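Laccase (Botrytis aclada, PDB 3SQR) probably oxidises phenolic substrates such as hydroquinones, reducing dioxygen to water at its copper centres, and is associated with lignin degradation. Local coordinates at residues P96-I101 and T165-H170; S133-G138 and M551-I556. One frame throughout, in Å; residues are numbered along the deposited sequence.

In the fold
Both contacts include a segment of the first multicopper oxidase region. Contact 1 lies within that region, about 10 Å from the chain centre, and its strand 163-169 carries the copper ligand His-168, with His-170 just beyond its end. Contact 2 lies farther out, about 22 Å from the chain centre, where a loop of the same region meets helix 551-567 near the C-terminus. Their centres are about 20 Å apart, yet they touch where His-170 CB packs against Gly-138 O at 3.4 Å. Tyr-136 of contact 2 is about 14 Å from a copper ion by side chain, but its neighbour Asp-137 hydrogen-bonds His-468, which shares a copper with His-170.

Contact 1. Residues P96-I101 and T165-H170; sequences PGPAII and TWYHSH. With CU (copper (II) ion), chain F; CU (copper (II) ion), chain E; NAG (2-acetamido-2-deoxy-beta-D-glucopyranose), chain C; BMA (beta-D-mannopyranose), chain B.
Tyr-167 reaches across to Pro-98 with its ring edge leading: its OH donates a hydrogen bond to Pro-98 O at 2.7 Å. The ring extends there from a CG set between backbone N and carbonyl carbon (chi1 62°). The acceptor lies near the ring plane, and the donor sits in the carbonyl plane on a lone pair (C=O...donor angle 136°). The proline ring crosses the tyrosine at about a right angle and brings its CD to 3.5 Å from Tyr-167 OH. Ile-100 comes from above, its CD1 resting over one ring face, 4.0 Å from the centroid and 20° off the normal, a CH-pi contact displaced toward CE1. Phe-91 and Leu-72 also touch this ring. In this cupredoxin-type beta domain, strands 100-103 and 163-169 belong to one sheet with strand 180-186 between them, and the tyrosine bridges that interval. Trp-166 and His-168 lie on the other side of strand 163-169, with His-168 CD2 3.2 Å above the indole plane. His-168 NE2 binds copper at 2.0 Å together with His-126 and His-527, while its ND1 donates almost straight to Ser-169 O at 2.8 Å, from well above the carbonyl plane, which should fix the imidazole's rotation. In the His-X-His motif of multicopper oxidases, His-170 NE2 takes a second copper at 2.1 Å. Ala-99 CB lies 3.5 Å from O7 of an N-acetylglucosamine of the attached glycan.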
loop_
_atom_site.group_PDB
_atom_site.type_symbol
_atom_site.label_atom_id
_atom_site.label_comp_id
_atom_site.label_asym_id
_atom_site.label_seq_id
_atom_site.Cartn_x
_atom_site.Cartn_y
_atom_site.Cartn_z
ATOM N N PRO A 96 -9.133 8.986 -7.020
ATOM C CA PRO A 96 -7.957 8.204 -7.434
ATOM C C PRO A 96 -7.588 8.387 -8.888
ATOM O O PRO A 96 -8.446 8.790 -9.699
ATOM C CB PRO A 96 -8.388 6.751 -7.216
ATOM C CG PRO A 96 -9.675 6.787 -6.527
ATOM C CD PRO A 96 -10.299 8.135 -6.757
ATOM N N GLY A 97 -6.341 8.088 -9.221
ATOM C CA GLY A 97 -5.911 8.016 -10.594
ATOM C C GLY A 97 -6.665 7.007 -11.410
ATOM O O GLY A 97 -7.474 6.231 -10.865
ATOM N N PRO A 98 -6.353 6.956 -12.722
ATOM C CA PRO A 98 -6.954 5.943 -13.606
ATOM C C PRO A 98 -6.723 4.539 -13.116
ATOM O O PRO A 98 -5.692 4.218 -12.564
ATOM C CB PRO A 98 -6.174 6.100 -14.923
ATOM C CG PRO A 98 -5.544 7.379 -14.895
ATOM C CD PRO A 98 -5.403 7.806 -13.428
ATOM N N ALA A 99 -7.711 3.674 -13.340
ATOM C CA ALA A 99 -7.528 2.261 -13.052
ATOM C C ALA A 99 -6.613 1.612 -14.086
ATOM O O ALA A 99 -6.765 1.805 -15.290
ATOM C CB ALA A 99 -8.880 1.535 -13.072
ATOM N N ILE A 100 -5.688 0.801 -13.588
ATOM C CA ILE A 100 -4.929 -0.060 -14.404
ATOM C C ILE A 100 -5.471 -1.413 -14.101
ATOM O O ILE A 100 -5.386 -1.902 -12.953
ATOM C CB ILE A 100 -3.453 0.046 -14.048
ATOM C CG1 ILE A 100 -3.017 1.476 -14.326
ATOM C CG2 ILE A 100 -2.659 -1.044 -14.800
ATOM C CD1 ILE A 100 -1.607 1.759 -14.007
ATOM N N ILE A 101 -6.047 -2.027 -15.142
ATOM C CA ILE A 101 -6.728 -3.326 -15.017
ATOM C C ILE A 101 -6.044 -4.251 -16.015
ATOM O O ILE A 101 -5.918 -3.932 -17.224
ATOM C CB ILE A 101 -8.243 -3.228 -15.168
ATOM C CG1 ILE A 101 -8.849 -2.276 -14.102
ATOM C CG2 ILE A 101 -8.935 -4.659 -15.071
ATOM C CD1 ILE A 101 -10.444 -2.012 -14.181
ATOM N N THR A 165 -4.605 -4.382 -5.817
ATOM C CA THR A 165 -3.572 -3.524 -5.279
ATOM C C THR A 165 -3.758 -2.129 -5.824
ATOM O O THR A 165 -4.844 -1.755 -6.295
ATOM C CB THR A 165 -2.144 -4.113 -5.425
ATOM O OG1 THR A 165 -1.297 -3.384 -4.542
ATOM C CG2 THR A 165 -1.642 -4.072 -6.899
ATOM N N TRP A 166 -2.694 -1.343 -5.705
ATOM C CA TRP A 166 -2.758 0.052 -6.028
ATOM C C TRP A 166 -1.372 0.447 -6.483
ATOM O O TRP A 166 -0.424 -0.255 -6.204
ATOM C CB TRP A 166 -3.233 0.882 -4.850
ATOM C CG TRP A 166 -2.445 0.824 -3.553
ATOM C CD1 TRP A 166 -2.057 -0.306 -2.843
ATOM C CD2 TRP A 166 -2.038 1.936 -2.758
ATOM N NE1 TRP A 166 -1.471 0.076 -1.652
ATOM C CE2 TRP A 166 -1.416 1.437 -1.594
ATOM C CE3 TRP A 166 -2.127 3.313 -2.918
ATOM C CZ2 TRP A 166 -0.834 2.287 -0.633
ATOM C CZ3 TRP A 166 -1.605 4.169 -1.970
ATOM C CH2 TRP A 166 -0.945 3.664 -0.826
ATOM N N TYR A 167 -1.304 1.552 -7.192
ATOM C CA TYR A 167 0.010 2.120 -7.566
ATOM C C TYR A 167 0.041 3.488 -6.962
ATOM O O TYR A 167 -0.999 4.162 -6.841
ATOM C CB TYR A 167 0.216 2.147 -9.075
ATOM C CG TYR A 167 -0.756 2.988 -9.842
ATOM C CD1 TYR A 167 -2.007 2.548 -10.153
ATOM C CD2 TYR A 167 -0.392 4.254 -10.311
ATOM C CE1 TYR A 167 -2.900 3.347 -10.900
ATOM C CE2 TYR A 167 -1.263 5.036 -11.038
ATOM C CZ TYR A 167 -2.534 4.582 -11.316
ATOM O OH TYR A 167 -3.367 5.384 -12.003
ATOM N N HIS A 168 1.249 3.975 -6.623
ATOM C CA HIS A 168 1.291 5.260 -5.999
ATOM C C HIS A 168 2.662 5.830 -6.094
ATOM O O HIS A 168 3.613 5.111 -6.224
ATOM C CB HIS A 168 0.870 5.220 -4.543
ATOM C CG HIS A 168 1.665 4.281 -3.666
ATOM N ND1 HIS A 168 2.845 4.644 -3.049
ATOM C CD2 HIS A 168 1.375 3.037 -3.222
ATOM C CE1 HIS A 168 3.273 3.626 -2.309
ATOM N NE2 HIS A 168 2.373 2.649 -2.371
ATOM N N SER A 169 2.753 7.126 -5.985
ATOM C CA SER A 169 4.113 7.682 -5.889
ATOM C C SER A 169 4.805 7.167 -4.651
ATOM O O SER A 169 4.192 7.042 -3.598
ATOM C CB SER A 169 4.088 9.196 -5.844
ATOM O OG SER A 169 5.413 9.668 -5.578
ATOM N N HIS A 170 6.101 6.856 -4.792
ATOM C CA HIS A 170 6.890 6.499 -3.663
ATOM C C HIS A 170 7.954 7.608 -3.463
ATOM O O HIS A 170 8.915 7.434 -2.748
ATOM C CB HIS A 170 7.536 5.152 -3.873
ATOM C CG HIS A 170 7.639 4.326 -2.642
ATOM N ND1 HIS A 170 8.279 4.749 -1.514
ATOM C CD2 HIS A 170 7.135 3.092 -2.338
ATOM C CE1 HIS A 170 8.233 3.803 -0.594
ATOM N NE2 HIS A 170 7.515 2.794 -1.055
HETATM CU CU CU F . 2.471 1.153 -1.049
HETATM CU CU CU E . 6.981 1.014 -0.171
HETATM C C1 NAG C . -14.082 1.637 -11.492
HETATM C C2 NAG C . -13.497 1.993 -12.855
HETATM C C3 NAG C . -14.032 1.096 -13.974
HETATM C C4 NAG C . -13.976 -0.381 -13.595
HETATM C C5 NAG C . -14.500 -0.609 -12.171
HETATM C C6 NAG C . -14.391 -2.086 -11.754
HETATM C C7 NAG C . -12.669 4.252 -13.165
HETATM C C8 NAG C . -12.935 5.693 -13.470
HETATM N N2 NAG C . -13.707 3.407 -13.177
HETATM O O3 NAG C . -13.271 1.301 -15.158
HETATM O O4 NAG C . -14.867 -1.039 -14.482
HETATM O O5 NAG C . -13.839 0.250 -11.233
HETATM O O6 NAG C . -13.094 -2.389 -11.259
HETATM O O7 NAG C . -11.518 3.871 -12.889
HETATM C C1 BMA B . -14.248 -1.950 -15.414
HETATM C C2 BMA B . -15.330 -2.822 -16.065
HETATM C C3 BMA B . -14.654 -3.816 -17.045
HETATM C C4 BMA B . -13.765 -3.062 -18.051
HETATM C C5 BMA B . -12.872 -2.029 -17.340
HETATM C C6 BMA B . -12.175 -1.109 -18.340
HETATM O O2 BMA B . -16.224 -1.884 -16.641
HETATM O O3 BMA B . -15.510 -4.759 -17.681
HETATM O O4 BMA B . -12.944 -3.993 -18.732
HETATM O O5 BMA B . -13.591 -1.214 -16.420
HETATM O O6 BMA B . -13.124 -0.224 -18.936
HETATM O O HOH W 1 5.017 1.618 -0.544
#

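Contact 2. Residues S133-G138 and M551-I556; sequences SLEYDG and MTDTAI
Tyr-136 OH donates to Asp-553 OD1 across 2.4 Å, a separation so short that its exact value is doubtful. The bond joins a loop of the first cupredoxin-type domain, with a 3-10 turn at 134-135, to the start of the C-terminal helix 551-567; the disulfide Cys-145 to Cys-561 ties the same helix to the first region. Asp-553 OD1 lies in the plane of the tyrosine ring at its edge, while the carboxylate stands almost upright to that ring, the planes 87° apart. The other oxygen, OD2, comes to 3.0 Å from Glu-135 OE2. Two acceptors this close and largely buried suggest that a proton may be shared or that one acid has a raised pKa. In Glu-135, CG sits between the backbone N and the carbonyl carbon (chi1 71°), 3.6 Å above one face of the Tyr-136 ring, and a bend at chi2 (-79°) turns the carboxylate toward Asp-553. Farther along the loop, Asp-137 OD2 hydrogen-bonds ND1 of the copper ligand His-468, and Asp-137 O hydrogen-bonds ND1 of His-124, a probable type 2 copper ligand. One helical turn beyond Asp-553, Ile-556 approaches the phenol oxygen, its CD1 3.6 Å from Tyr-136 OH.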
loop_
_atom_site.group_PDB
_atom_site.type_symbol
_atom_site.label_atom_id
_atom_site.label_comp_id
_atom_site.label_asym_id
_atom_site.label_seq_id
_atom_site.Cartn_x
_atom_site.Cartn_y
_atom_site.Cartn_z
ATOM N N SER A 133 12.506 -7.386 -12.694
ATOM C CA SER A 133 12.245 -6.046 -13.129
ATOM C C SER A 133 12.434 -5.038 -11.988
ATOM O O SER A 133 11.697 -4.056 -11.856
ATOM C CB SER A 133 10.853 -5.945 -13.743
ATOM O OG SER A 133 9.916 -6.462 -12.799
ATOM N N LEU A 134 13.467 -5.282 -11.177
ATOM C CA LEU A 134 13.776 -4.497 -10.005
ATOM C C LEU A 134 13.745 -3.019 -10.316
ATOM O O LEU A 134 13.290 -2.185 -9.530
ATOM C CB LEU A 134 15.228 -4.867 -9.575
ATOM C CG LEU A 134 15.867 -3.837 -8.681
ATOM C CD1 LEU A 134 15.248 -3.827 -7.267
ATOM C CD2 LEU A 134 17.425 -4.183 -8.585
ATOM N N GLU A 135 14.229 -2.665 -11.517
ATOM C CA GLU A 135 14.423 -1.300 -11.879
ATOM C C GLU A 135 13.109 -0.542 -12.171
ATOM O O GLU A 135 13.090 0.637 -12.389
ATOM C CB GLU A 135 15.373 -1.197 -13.067
ATOM C CG GLU A 135 14.824 -1.663 -14.336
ATOM C CD GLU A 135 14.794 -3.209 -14.574
ATOM O OE1 GLU A 135 15.181 -4.038 -13.679
ATOM O OE2 GLU A 135 14.422 -3.562 -15.720
ATOM N N TYR A 136 11.987 -1.251 -12.063
ATOM C CA TYR A 136 10.712 -0.662 -12.285
ATOM C C TYR A 136 9.842 -0.737 -11.014
ATOM O O TYR A 136 8.645 -0.435 -11.064
ATOM C CB TYR A 136 10.031 -1.315 -13.475
ATOM C CG TYR A 136 10.813 -1.049 -14.767
ATOM C CD1 TYR A 136 11.105 0.269 -15.142
ATOM C CD2 TYR A 136 11.313 -2.089 -15.514
ATOM C CE1 TYR A 136 11.816 0.542 -16.269
ATOM C CE2 TYR A 136 12.021 -1.836 -16.685
ATOM C CZ TYR A 136 12.297 -0.519 -17.024
ATOM O OH TYR A 136 13.038 -0.224 -18.172
ATOM N N ASP A 137 10.473 -1.033 -9.880
ATOM C CA ASP A 137 9.778 -1.005 -8.606
ATOM C C ASP A 137 9.318 0.377 -8.146
ATOM O O ASP A 137 8.402 0.514 -7.328
ATOM C CB ASP A 137 10.610 -1.694 -7.536
ATOM C CG ASP A 137 9.856 -1.997 -6.295
ATOM O OD1 ASP A 137 8.697 -2.535 -6.404
ATOM O OD2 ASP A 137 10.395 -1.763 -5.201
ATOM N N GLY A 138 9.969 1.409 -8.661
ATOM C CA GLY A 138 9.565 2.792 -8.442
ATOM C C GLY A 138 9.904 3.389 -7.112
ATOM O O GLY A 138 9.292 4.365 -6.726
ATOM N N MET A 551 20.455 -4.456 -21.123
ATOM C CA MET A 551 21.070 -3.226 -21.549
ATOM C C MET A 551 19.980 -2.170 -21.789
ATOM O O MET A 551 20.137 -1.008 -21.450
ATOM C CB MET A 551 21.928 -3.421 -22.815
ATOM C CG MET A 551 22.180 -2.111 -23.579
ATOM S SD MET A 551 22.881 -2.313 -25.256
ATOM C CE MET A 551 21.353 -2.455 -26.178
ATOM N N THR A 552 18.881 -2.578 -22.399
ATOM C CA THR A 552 17.820 -1.631 -22.624
ATOM C C THR A 552 17.413 -0.912 -21.321
ATOM O O THR A 552 17.213 0.298 -21.311
ATOM C CB THR A 552 16.629 -2.275 -23.333
ATOM O OG1 THR A 552 15.746 -1.236 -23.703
ATOM C CG2 THR A 552 15.935 -3.262 -22.483
ATOM N N ASP A 553 17.334 -1.647 -20.242
ATOM C CA ASP A 553 16.834 -1.108 -18.969
ATOM C C ASP A 553 17.914 -0.295 -18.278
ATOM O O ASP A 553 17.631 0.715 -17.662
ATOM C CB ASP A 553 16.273 -2.248 -18.110
ATOM C CG ASP A 553 15.007 -2.810 -18.694
ATOM O OD1 ASP A 553 14.249 -2.030 -19.271
ATOM O OD2 ASP A 553 14.809 -4.048 -18.626
ATOM N N THR A 554 19.196 -0.708 -18.475
ATOM C CA THR A 554 20.309 0.085 -17.991
ATOM C C THR A 554 20.371 1.413 -18.644
ATOM O O THR A 554 20.582 2.391 -17.942
ATOM C CB THR A 554 21.657 -0.732 -18.067
ATOM O OG1 THR A 554 21.469 -1.922 -17.323
ATOM C CG2 THR A 554 22.745 0.008 -17.468
ATOM N N ALA A 555 20.166 1.491 -19.960
ATOM C CA ALA A 555 20.178 2.767 -20.694
ATOM C C ALA A 555 19.058 3.619 -20.158
ATOM O O ALA A 555 19.230 4.765 -19.857
ATOM C CB ALA A 555 20.029 2.552 -22.295
ATOM N N ILE A 556 17.903 3.006 -19.943
ATOM C CA ILE A 556 16.755 3.786 -19.474
ATOM C C ILE A 556 16.995 4.408 -18.106
ATOM O O ILE A 556 16.784 5.597 -17.895
ATOM C CB ILE A 556 15.485 2.908 -19.517
ATOM C CG1 ILE A 556 15.064 2.706 -20.974
ATOM C CG2 ILE A 556 14.383 3.506 -18.661
ATOM C CD1 ILE A 556 14.074 1.520 -21.131
#